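Local atomic coordinates of glutaredoxin (Chlorella sorokiniana, PDB entry 4I2U), a protein that binds glutathione and, as a member of the glutaredoxin family, probably uses it in thiol-disulfide exchange that helps maintain the redox balance of the cell. Residues 4-7 with 8-12; 68-71 with 72-75; 88-91 with 92-95. All blocks are in the same frame, centred on the assembly; numbering follows the deposited sequence. Where two conformers were deposited one is given.

Contact 1: residues 4-7 with 8-12; sequences AKQL and VDSTI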
ATOM      1  N   ALA A   4       7.604  12.055  -9.876  1.00 13.61           N
ATOM      2  CA  ALA A   4       6.526  11.214  -9.356  1.00 12.11           C
ATOM      3  C   ALA A   4       6.819   9.742  -9.607  1.00 10.95           C
ATOM      4  O   ALA A   4       6.659   8.914  -8.713  1.00  9.69           O
ATOM      5  CB  ALA A   4       5.189  11.599  -9.986  1.00 13.31           C
ATOM      6  N   LYS A   5       7.245   9.412 -10.820  1.00 11.11           N
ATOM      7  CA  LYS A   5       7.557   8.035 -11.156  1.00 11.66           C
ATOM      8  C   LYS A   5       8.698   7.529 -10.286  1.00  9.61           C
ATOM      9  O   LYS A   5       8.652   6.409  -9.759  1.00  8.69           O
ATOM     10  CB  LYS A   5       7.897   7.907 -12.640  1.00 11.34           C
ATOM     11  CG  LYS A   5       8.325   6.495 -13.046  1.00  9.87           C
ATOM     12  CD  LYS A   5       8.446   6.346 -14.548  1.00 12.98           C
ATOM     13  CE  LYS A   5       8.359   4.878 -14.953  1.00 12.18           C
ATOM     14  NZ  LYS A   5       9.483   4.091 -14.390  1.00 12.21           N
ATOM     15  N   GLN A   6       9.745   8.339 -10.140  1.00 10.41           N
ATOM     16  CA  GLN A   6      10.890   7.913  -9.343  1.00 11.87           C
ATOM     17  C   GLN A   6      10.479   7.698  -7.895  1.00  9.93           C
ATOM     18  O   GLN A   6      10.920   6.747  -7.241  1.00 10.09           O
ATOM     19  CB  GLN A   6      12.011   8.943  -9.429  1.00 14.40           C
ATOM     20  CG  GLN A   6      13.335   8.466  -8.852  1.00 33.17           C
ATOM     21  CD  GLN A   6      14.410   9.536  -8.914  1.00 38.80           C
ATOM     22  OE1 GLN A   6      14.614  10.283  -7.955  1.00 45.72           O
ATOM     23  NE2 GLN A   6      15.102   9.621 -10.049  1.00 41.32           N
ATOM     24  N   LEU A   7       9.643   8.588  -7.377  1.00 10.21           N
ATOM     25  CA  LEU A   7       9.141   8.438  -6.018  1.00  9.75           C
ATOM     26  C   LEU A   7       8.395   7.125  -5.835  1.00  8.74           C
ATOM     27  O   LEU A   7       8.661   6.359  -4.901  1.00  9.10           O
ATOM     28  CB  LEU A   7       8.232   9.611  -5.663  1.00 12.35           C
ATOM     29  CG  LEU A   7       7.578   9.651  -4.277  1.00 14.58           C
ATOM     30  CD1 LEU A   7       6.386   8.718  -4.110  1.00 15.48           C
ATOM     31  CD2 LEU A   7       8.599   9.385  -3.191  1.00 18.37           C
ATOM     32  N   VAL A   8       7.449   6.831  -6.714  1.00  8.03           N
ATOM     33  CA  VAL A   8       6.663   5.617  -6.556  1.00  7.06           C
ATOM     34  C   VAL A   8       7.542   4.383  -6.707  1.00  6.56           C
ATOM     35  O   VAL A   8       7.506   3.476  -5.862  1.00  7.08           O
ATOM     36  CB  VAL A   8       5.492   5.579  -7.552  1.00  7.71           C
ATOM     37  CG1 VAL A   8       4.818   4.234  -7.527  1.00  6.65           C
ATOM     38  CG2 VAL A   8       4.483   6.694  -7.211  1.00  8.16           C
ATOM     39  N   ASP A   9       8.338   4.332  -7.774  1.00  6.78           N
ATOM     40  CA  ASP A   9       9.158   3.152  -8.035  1.00  6.50           C
ATOM     41  C   ASP A   9      10.117   2.891  -6.882  1.00  6.68           C
ATOM     42  O   ASP A   9      10.257   1.749  -6.416  1.00  6.74           O
ATOM     43  CB  ASP A   9       9.958   3.302  -9.330  1.00  7.03           C
ATOM     44  CG  ASP A   9       9.088   3.294 -10.591  1.00  7.15           C
ATOM     45  OD1 ASP A   9       7.877   3.014 -10.519  1.00  7.07           O
ATOM     46  OD2 ASP A   9       9.683   3.531 -11.672  1.00  8.38           O
ATOM     47  N   SER A  10      10.805   3.929  -6.431  1.00  7.32           N
ATOM     48  CA  SER A  10      11.782   3.783  -5.357  0.55  7.75           C
ATOM     49  C   SER A  10      11.107   3.403  -4.050  1.00  7.48           C
ATOM     50  O   SER A  10      11.657   2.650  -3.256  1.00  8.05           O
ATOM     51  CB  SER A  10      12.567   5.077  -5.163  0.55  9.97           C
ATOM     52  OG  SER A  10      13.380   5.347  -6.290  0.55 15.26           O
ATOM     53  N   THR A  11       9.919   3.936  -3.815  1.00  7.48           N
ATOM     54  CA  THR A  11       9.238   3.643  -2.572  1.00  7.29           C
ATOM     55  C   THR A  11       8.796   2.185  -2.513  1.00  7.49           C
ATOM     56  O   THR A  11       8.983   1.519  -1.476  1.00  7.22           O
ATOM     57  CB  THR A  11       8.048   4.584  -2.357  1.00  8.96           C
ATOM     58  OG1 THR A  11       8.520   5.930  -2.277  1.00 10.01           O
ATOM     59  CG2 THR A  11       7.312   4.254  -1.067  1.00 10.27           C
ATOM     60  N   ILE A  12       8.214   1.677  -3.590  1.00  6.93           N
ATOM     61  CA  ILE A  12       7.705   0.311  -3.551  1.00  7.30           C
ATOM     62  C   ILE A  12       8.825  -0.715  -3.625  1.00  7.20           C
ATOM     63  O   ILE A  12       8.643  -1.835  -3.156  1.00  8.02           O
ATOM     64  CB  ILE A  12       6.623   0.021  -4.627  1.00  7.07           C
ATOM     65  CG1 ILE A  12       7.208   0.002  -6.046  1.00  6.42           C
ATOM     66  CG2 ILE A  12       5.489   1.008  -4.485  1.00  6.20           C
ATOM     67  CD1 ILE A  12       6.190  -0.381  -7.106  1.00  8.47           C
TER
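The carboxylate of Asp9 meets Lys5 both at its edge and on a face. Near the plane, Lys5 NZ lies 2.8 Å from Asp9 OD2 and uses the syn lone pair of that oxygen in a charged bond; over one face lies Lys5 O, 3.3 Å from Asp9 CG. The lysine chain starts with CG anti to its backbone N (chi1 176°), runs extended, and bends only at its last torsion, which turns the ammonium group toward Asp9. The other oxygen of Asp9, OD1, is taken by the hydroxyl of Tyr61 on helix 55-66, so this carboxylate ties two helices together.

Two peptide carbonyls each take a pair of donors, one from either face of the carbonyl plane. Gln6 O receives Ser10 N and, in the conformer described, Ser10 OG at 3.0 Å; Leu7 O receives Thr11 N at 2.9 Å and Thr11 OG1 at 2.7 Å. Both hydroxyls stand beside their own backbone N (chi1 -62° in Thr11), folded back over the preceding turn. Serine and threonine suit such places because the helix itself satisfies their polar atom; Thr11 is buried, so its hydroxyl needs such a partner. Leu7 CD2 lies 3.6 Å from Thr11 OG1.

Val8 N to Ala4 O and Asp9 N to Lys5 O are the preceding backbone bonds. Such salt bridges and hydroxyl bonds are familiar features of alpha-helices; with Val8 and Ile12 facing Phe20 of strand 17-21 and Lys5, Gln6 and Ser10 exposed, this is the amphipathic N-terminal helix beside the sheet of a thioredoxin fold.

Contact 2: residues 68-71 with 72-75; sequences GRSV and PRVF. With GSH (glutathione), chain B.
Arg73 reaches back along the chain and takes hold of Ser70 side-on, with two nitrogens going to two different oxygens. NE gives a nearly straight bond of 2.8 Å to Ser70 O (166°), which lies in the guanidinium plane. NH2 reaches Ser70 OG, also at 2.8 Å, with the hydroxyl tilted somewhat from that plane. A sharp bend at chi2 (-91°), in the conformer described, lays one face of the guanidinium over Gly68, whose O sits 3.3 Å above its centre. Glycine fits there, since a CB would run into NH2.

Ser70 OG lies between its backbone N and carbonyl carbon (chi1 64°), where it can also donate to a water, 2.7 Å away. That water in turn donates to Pro72 O and to O12 of glutathione, so that the hydroxyl reaches the ligand through one water, while the backbone of Ser70 lies directly against it. An alanine here would probably leave NH2 of Arg73 without this acceptor and the bridging water with one partner fewer, freeing the guanidinium to turn.

The peptide bond before Pro72 is cis, the hallmark cis-proline of the thioredoxin fold. It presents Val71 to the cysteine moiety of glutathione like an edge strand: Val71 N donates to GSH O2 at 2.9 Å, and GSH N2 donates to Val71 O at 3.0 Å. Arg69, also of the pocket, has its NE in a salt bridge with Asp60, and its NH1 comes no nearer than 3.9 Å to GSH O32.

The loop thus leads from helix 55-66 into strand 73-76. Val71 and Pro72 rest on Cys28 of helix 26-36, Arg73 lies against Phe80 of strand 79-82, and Phe75 packs against Leu62 and Leu65 of helix 55-66.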
ATOM      1  N   GLY A  68      -5.455   2.265 -12.192  1.00  8.11           N
ATOM      2  CA  GLY A  68      -6.422   3.162 -11.576  1.00 10.04           C
ATOM      3  C   GLY A  68      -5.730   4.243 -10.763  1.00  7.67           C
ATOM      4  O   GLY A  68      -4.592   4.069 -10.356  1.00  7.92           O
ATOM      5  N   ARG A  69      -6.432   5.359 -10.562  1.00  8.86           N
ATOM      6  CA  ARG A  69      -5.923   6.510  -9.825  1.00  8.09           C
ATOM      7  C   ARG A  69      -6.391   6.563  -8.392  1.00  9.70           C
ATOM      8  O   ARG A  69      -5.835   7.307  -7.596  1.00 11.14           O
ATOM      9  CB  ARG A  69      -6.438   7.810 -10.456  1.00 14.22           C
ATOM     10  CG  ARG A  69      -5.561   8.462 -11.483  1.00 22.00           C
ATOM     11  CD  ARG A  69      -6.118   9.815 -11.894  1.00 15.03           C
ATOM     12  NE  ARG A  69      -5.218  10.927 -11.585  1.00 15.42           N
ATOM     13  CZ  ARG A  69      -5.445  11.862 -10.661  1.00 14.86           C
ATOM     14  NH1 ARG A  69      -6.533  11.820  -9.900  1.00 17.03           N
ATOM     15  NH2 ARG A  69      -4.572  12.841 -10.488  1.00 15.04           N
ATOM     16  N   SER A  70      -7.438   5.818  -8.055  1.00  7.20           N
ATOM     17  CA  SER A  70      -8.069   5.974  -6.750  1.00  7.12           C
ATOM     18  C   SER A  70      -7.126   5.568  -5.632  1.00  7.52           C
ATOM     19  O   SER A  70      -6.212   4.775  -5.816  1.00  7.62           O
ATOM     20  CB  SER A  70      -9.342   5.143  -6.662  1.00  7.70           C
ATOM     21  OG  SER A  70      -9.091   3.759  -6.750  1.00  8.54           O
ATOM     22  N   VAL A  71      -7.367   6.109  -4.447  1.00  6.72           N
ATOM     23  CA  VAL A  71      -6.664   5.697  -3.236  1.00  6.34           C
ATOM     24  C   VAL A  71      -7.561   4.801  -2.401  1.00  6.23           C
ATOM     25  O   VAL A  71      -8.770   4.979  -2.361  1.00  6.70           O
ATOM     26  CB  VAL A  71      -6.161   6.893  -2.398  1.00  6.50           C
ATOM     27  CG1 VAL A  71      -5.075   7.610  -3.165  1.00  7.47           C
ATOM     28  CG2 VAL A  71      -7.301   7.852  -2.035  1.00  7.17           C
ATOM     29  N   PRO A  72      -6.978   3.818  -1.718  1.00  5.76           N
ATOM     30  CA  PRO A  72      -5.537   3.566  -1.666  1.00  5.51           C
ATOM     31  C   PRO A  72      -5.028   2.701  -2.817  1.00  5.40           C
ATOM     32  O   PRO A  72      -5.798   2.056  -3.523  1.00  5.61           O
ATOM     33  CB  PRO A  72      -5.369   2.798  -0.348  1.00  5.66           C
ATOM     34  CG  PRO A  72      -6.677   2.021  -0.264  1.00  5.83           C
ATOM     35  CD  PRO A  72      -7.730   2.961  -0.785  1.00  6.14           C
ATOM     36  N   ARG A  73      -3.708   2.678  -2.974  1.00  5.27           N
ATOM     37  CA  ARG A  73      -3.036   1.705  -3.825  0.53  5.39           C
ATOM     38  C   ARG A  73      -1.976   1.055  -2.964  1.00  5.09           C
ATOM     39  O   ARG A  73      -1.086   1.716  -2.452  1.00  5.22           O
ATOM     40  CB  ARG A  73      -2.437   2.354  -5.077  0.53  5.31           C
ATOM     41  CG  ARG A  73      -3.450   3.094  -5.950  0.53  5.58           C
ATOM     42  CD  ARG A  73      -4.074   2.218  -7.025  0.53  8.40           C
ATOM     43  NE  ARG A  73      -5.433   2.610  -7.380  0.53  6.46           N
ATOM     44  CZ  ARG A  73      -6.155   2.002  -8.310  0.53  6.48           C
ATOM     45  NH1 ARG A  73      -5.624   1.018  -9.036  0.53  6.16           N
ATOM     46  NH2 ARG A  73      -7.400   2.387  -8.532  0.53  6.41           N
ATOM     47  N   VAL A  74      -2.124  -0.249  -2.750  1.00  4.99           N
ATOM     48  CA  VAL A  74      -1.313  -0.997  -1.788  1.00  4.96           C
ATOM     49  C   VAL A  74      -0.350  -1.924  -2.522  1.00  5.00           C
ATOM     50  O   VAL A  74      -0.735  -2.623  -3.478  1.00  5.45           O
ATOM     51  CB  VAL A  74      -2.216  -1.800  -0.851  1.00  5.06           C
ATOM     52  CG1 VAL A  74      -1.415  -2.541   0.186  1.00  6.29           C
ATOM     53  CG2 VAL A  74      -3.235  -0.866  -0.183  1.00  6.51           C
ATOM     54  N   PHE A  75       0.900  -1.925  -2.057  1.00  5.01           N
ATOM     55  CA  PHE A  75       1.970  -2.722  -2.656  1.00  5.30           C
ATOM     56  C   PHE A  75       2.682  -3.533  -1.577  1.00  5.27           C
ATOM     57  O   PHE A  75       3.046  -2.996  -0.516  1.00  6.67           O
ATOM     58  CB  PHE A  75       3.004  -1.829  -3.328  1.00  5.58           C
ATOM     59  CG  PHE A  75       2.496  -1.049  -4.491  1.00  5.53           C
ATOM     60  CD1 PHE A  75       1.760   0.107  -4.313  1.00  5.74           C
ATOM     61  CD2 PHE A  75       2.808  -1.454  -5.775  1.00  5.66           C
ATOM     62  CE1 PHE A  75       1.338   0.840  -5.401  1.00  6.56           C
ATOM     63  CE2 PHE A  75       2.377  -0.725  -6.864  1.00  5.50           C
ATOM     64  CZ  PHE A  75       1.655   0.429  -6.679  1.00  6.06           C
TER
HETATM   65  N1  GSH B 201     -13.369   0.536  -3.857  1.00 12.24           N
HETATM   66  CA1 GSH B 201     -12.173   1.391  -3.830  1.00  8.72           C
HETATM   67  C1  GSH B 201     -11.215   0.764  -2.851  1.00  7.83           C
HETATM   68  O11 GSH B 201     -11.574  -0.283  -2.278  1.00  9.30           O
HETATM   69  O12 GSH B 201     -10.081   1.272  -2.655  1.00  7.75           O
HETATM   70  CB1 GSH B 201     -12.606   2.811  -3.471  1.00  7.01           C
HETATM   71  CG1 GSH B 201     -11.465   3.820  -3.510  1.00  8.55           C
HETATM   72  CD1 GSH B 201     -11.971   5.229  -3.769  1.00  8.76           C
HETATM   73  OE1 GSH B 201     -12.838   5.464  -4.615  1.00 10.25           O
HETATM   74  N2  GSH B 201     -11.405   6.200  -3.078  1.00  7.48           N
HETATM   75  CA2 GSH B 201     -11.720   7.612  -3.320  1.00  7.95           C
HETATM   76  C2  GSH B 201     -10.814   8.235  -4.356  1.00  7.39           C
HETATM   77  O2  GSH B 201      -9.764   7.701  -4.681  1.00  7.95           O
HETATM   78  CB2 GSH B 201     -11.650   8.401  -2.011  1.00  7.85           C
HETATM   79  SG2 GSH B 201     -12.984   7.948  -0.867  1.00 10.30           S
HETATM   80  N3  GSH B 201     -11.233   9.356  -4.923  1.00  7.34           N
HETATM   81  CA3 GSH B 201     -10.512   9.947  -6.025  1.00  9.66           C
HETATM   82  C3  GSH B 201      -9.215  10.618  -5.643  1.00  8.16           C
HETATM   83  O31 GSH B 201      -8.931  10.850  -4.451  1.00  8.04           O
HETATM   84  O32 GSH B 201      -8.466  10.915  -6.603  1.00 10.73           O
HETATM   85  O   HOH W   1      -8.361   2.310  -4.577  1.00  6.56           O

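Contact 3: residues 88-91 with 92-95; sequences DALA and RNGK
Asp88 and Arg92 join one turn near the end of helix 84-93, where an Asx turn at Asn93 and a glycine lead straight into helix 95-102. Asp88 O accepts from Arg92 N at 3.1 Å. The two side chains carry opposite charges but do not meet: Asp88 OD2 and Arg92 NE stay 5.1 Å apart, so any attraction is probably modest. Asp88 itself lies against Lys30 of helix 26-36.

Ala89 comes next. Its O accepts from Asn93 N at 2.9 Å, and its CB lies 3.9 Å from Arg92 NH1, near the plane of the guanidinium and at its edge. The small methyl allows the long arginine, bent at chi3, to lie back over the helix surface.

Leu90 reaches the residues of the link. Its O takes a weak bond from Gly94 N, at 3.4 Å, and the leucine branch meets the next helix: CD2 touches Lys95 CB at 3.7 Å, the two chains slanting across each other, and Leu96 adds further apolar contact. The chain changes direction at Gly94, which has positive phi (98°); a side chain there would be jammed against the preceding carbonyl oxygen, and that is why glycine suits the link.

Ala91, buried, turns its methyl inward to Ala34 and Leu96, where a compact residue lets the helices come close. Beyond it, Asn93 closes the turn. With CG between its backbone N and carbonyl carbon (chi1 70°), its amide oxygen faces the start of the following helix, and Lys95 N donates to Asn93 OD1 at 3.0 Å with an angle of 163°.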
ATOM      1  N   ASP A  88      -8.450  -5.411   2.528  1.00  7.25           N
ATOM      2  CA  ASP A  88      -9.247  -5.968   3.607  1.00  7.60           C
ATOM      3  C   ASP A  88      -9.652  -7.415   3.320  1.00  7.98           C
ATOM      4  O   ASP A  88      -9.577  -8.278   4.197  1.00  8.27           O
ATOM      5  CB  ASP A  88     -10.482  -5.104   3.812  1.00  9.39           C
ATOM      6  CG  ASP A  88     -11.296  -5.548   4.982  1.00 13.59           C
ATOM      7  OD1 ASP A  88     -10.862  -5.299   6.128  1.00 16.89           O
ATOM      8  OD2 ASP A  88     -12.356  -6.169   4.744  1.00 19.28           O
ATOM      9  N   ALA A  89     -10.080  -7.691   2.097  1.00  8.03           N
ATOM     10  CA  ALA A  89     -10.454  -9.053   1.712  1.00  8.48           C
ATOM     11  C   ALA A  89      -9.267 -10.000   1.802  1.00  8.35           C
ATOM     12  O   ALA A  89      -9.391 -11.129   2.286  1.00  8.80           O
ATOM     13  CB  ALA A  89     -11.025  -9.053   0.316  1.00  8.73           C
ATOM     14  N   LEU A  90      -8.103  -9.554   1.352  1.00  7.82           N
ATOM     15  CA  LEU A  90      -6.901 -10.389   1.415  1.00  7.79           C
ATOM     16  C   LEU A  90      -6.443 -10.628   2.847  1.00  8.38           C
ATOM     17  O   LEU A  90      -5.925 -11.682   3.170  1.00  8.30           O
ATOM     18  CB  LEU A  90      -5.792  -9.741   0.589  1.00  8.67           C
ATOM     19  CG  LEU A  90      -6.069  -9.722  -0.906  1.00  8.65           C
ATOM     20  CD1 LEU A  90      -5.097  -8.741  -1.541  1.00 14.39           C
ATOM     21  CD2 LEU A  90      -5.938 -11.084  -1.545  1.00 13.54           C
ATOM     22  N   ALA A  91      -6.645  -9.653   3.716  1.00  8.28           N
ATOM     23  CA  ALA A  91      -6.346  -9.845   5.120  1.00  9.18           C
ATOM     24  C   ALA A  91      -7.214 -10.952   5.685  1.00 10.14           C
ATOM     25  O   ALA A  91      -6.750 -11.831   6.418  1.00 11.70           O
ATOM     26  CB  ALA A  91      -6.560  -8.551   5.890  1.00 10.78           C
ATOM     27  N   ARG A  92      -8.489 -10.919   5.353  1.00  9.04           N
ATOM     28  CA  ARG A  92      -9.432 -11.877   5.897  1.00 10.91           C
ATOM     29  C   ARG A  92      -9.239 -13.279   5.322  1.00 10.48           C
ATOM     30  O   ARG A  92      -9.520 -14.274   5.997  1.00 10.65           O
ATOM     31  CB  ARG A  92     -10.850 -11.397   5.593  1.00 13.37           C
ATOM     32  CG  ARG A  92     -11.970 -12.322   6.044  1.00 23.60           C
ATOM     33  CD  ARG A  92     -13.350 -11.819   5.594  1.00 30.38           C
ATOM     34  NE  ARG A  92     -13.299 -11.129   4.303  1.00 40.21           N
ATOM     35  CZ  ARG A  92     -14.305 -11.044   3.436  1.00 32.28           C
ATOM     36  NH1 ARG A  92     -14.132 -10.390   2.303  1.00 26.09           N
ATOM     37  NH2 ARG A  92     -15.478 -11.614   3.681  1.00 38.90           N
ATOM     38  N   ASN A  93      -8.823 -13.374   4.061  1.00  9.75           N
ATOM     39  CA  ASN A  93      -8.836 -14.679   3.408  1.00 10.30           C
ATOM     40  C   ASN A  93      -7.518 -15.441   3.465  1.00 10.52           C
ATOM     41  O   ASN A  93      -7.452 -16.553   2.948  1.00 11.13           O
ATOM     42  CB  ASN A  93      -9.384 -14.590   1.973  1.00 10.33           C
ATOM     43  CG  ASN A  93      -8.460 -13.882   1.012  1.00  9.74           C
ATOM     44  OD1 ASN A  93      -7.257 -13.756   1.227  1.00  9.61           O
ATOM     45  ND2 ASN A  93      -9.036 -13.406  -0.087  1.00 13.54           N
ATOM     46  N   GLY A  94      -6.500 -14.884   4.114  1.00 10.13           N
ATOM     47  CA  GLY A  94      -5.252 -15.590   4.323  1.00  9.94           C
ATOM     48  C   GLY A  94      -4.173 -15.232   3.333  1.00 10.07           C
ATOM     49  O   GLY A  94      -2.993 -15.472   3.589  1.00 10.94           O
ATOM     50  N   LYS A  95      -4.543 -14.651   2.196  1.00  9.05           N
ATOM     51  CA  LYS A  95      -3.566 -14.397   1.144  1.00  9.81           C
ATOM     52  C   LYS A  95      -2.625 -13.248   1.485  1.00  8.72           C
ATOM     53  O   LYS A  95      -1.455 -13.244   1.069  1.00  9.41           O
ATOM     54  CB  LYS A  95      -4.266 -14.129  -0.191  1.00 10.04           C
ATOM     55  CG  LYS A  95      -4.999 -15.314  -0.741  1.00 18.53           C
ATOM     56  CD  LYS A  95      -5.605 -14.966  -2.093  1.00 27.97           C
ATOM     57  CE  LYS A  95      -6.487 -16.075  -2.611  1.00 37.01           C
ATOM     58  NZ  LYS A  95      -6.136 -17.373  -1.988  1.00 39.22           N
TER

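Overall arrangement
Contacts 1 and 3 both lie along helices at the periphery, on opposite sides of the chain's centre, with their own centres about 26 Å apart. Contact 2, closer to the middle, is the one that holds glutathione. The chemistry follows: contact 1 sets a salt bridge and hydroxyls bonded back to the helix beside apolar residues facing the sheet; contact 2 combines a guanidinium, a water and backbone groups given over to glutathione beside a cis-proline; contact 3, mostly at the surface, relies on a glycine and an Asx turn. Contacts 1 and 2 touch in the core, Ile12 CG2 lying 3.6 Å from Phe75 CG, whereas residues 88-95 touch neither. Helix 26-36 borders both contacts 2 and 3.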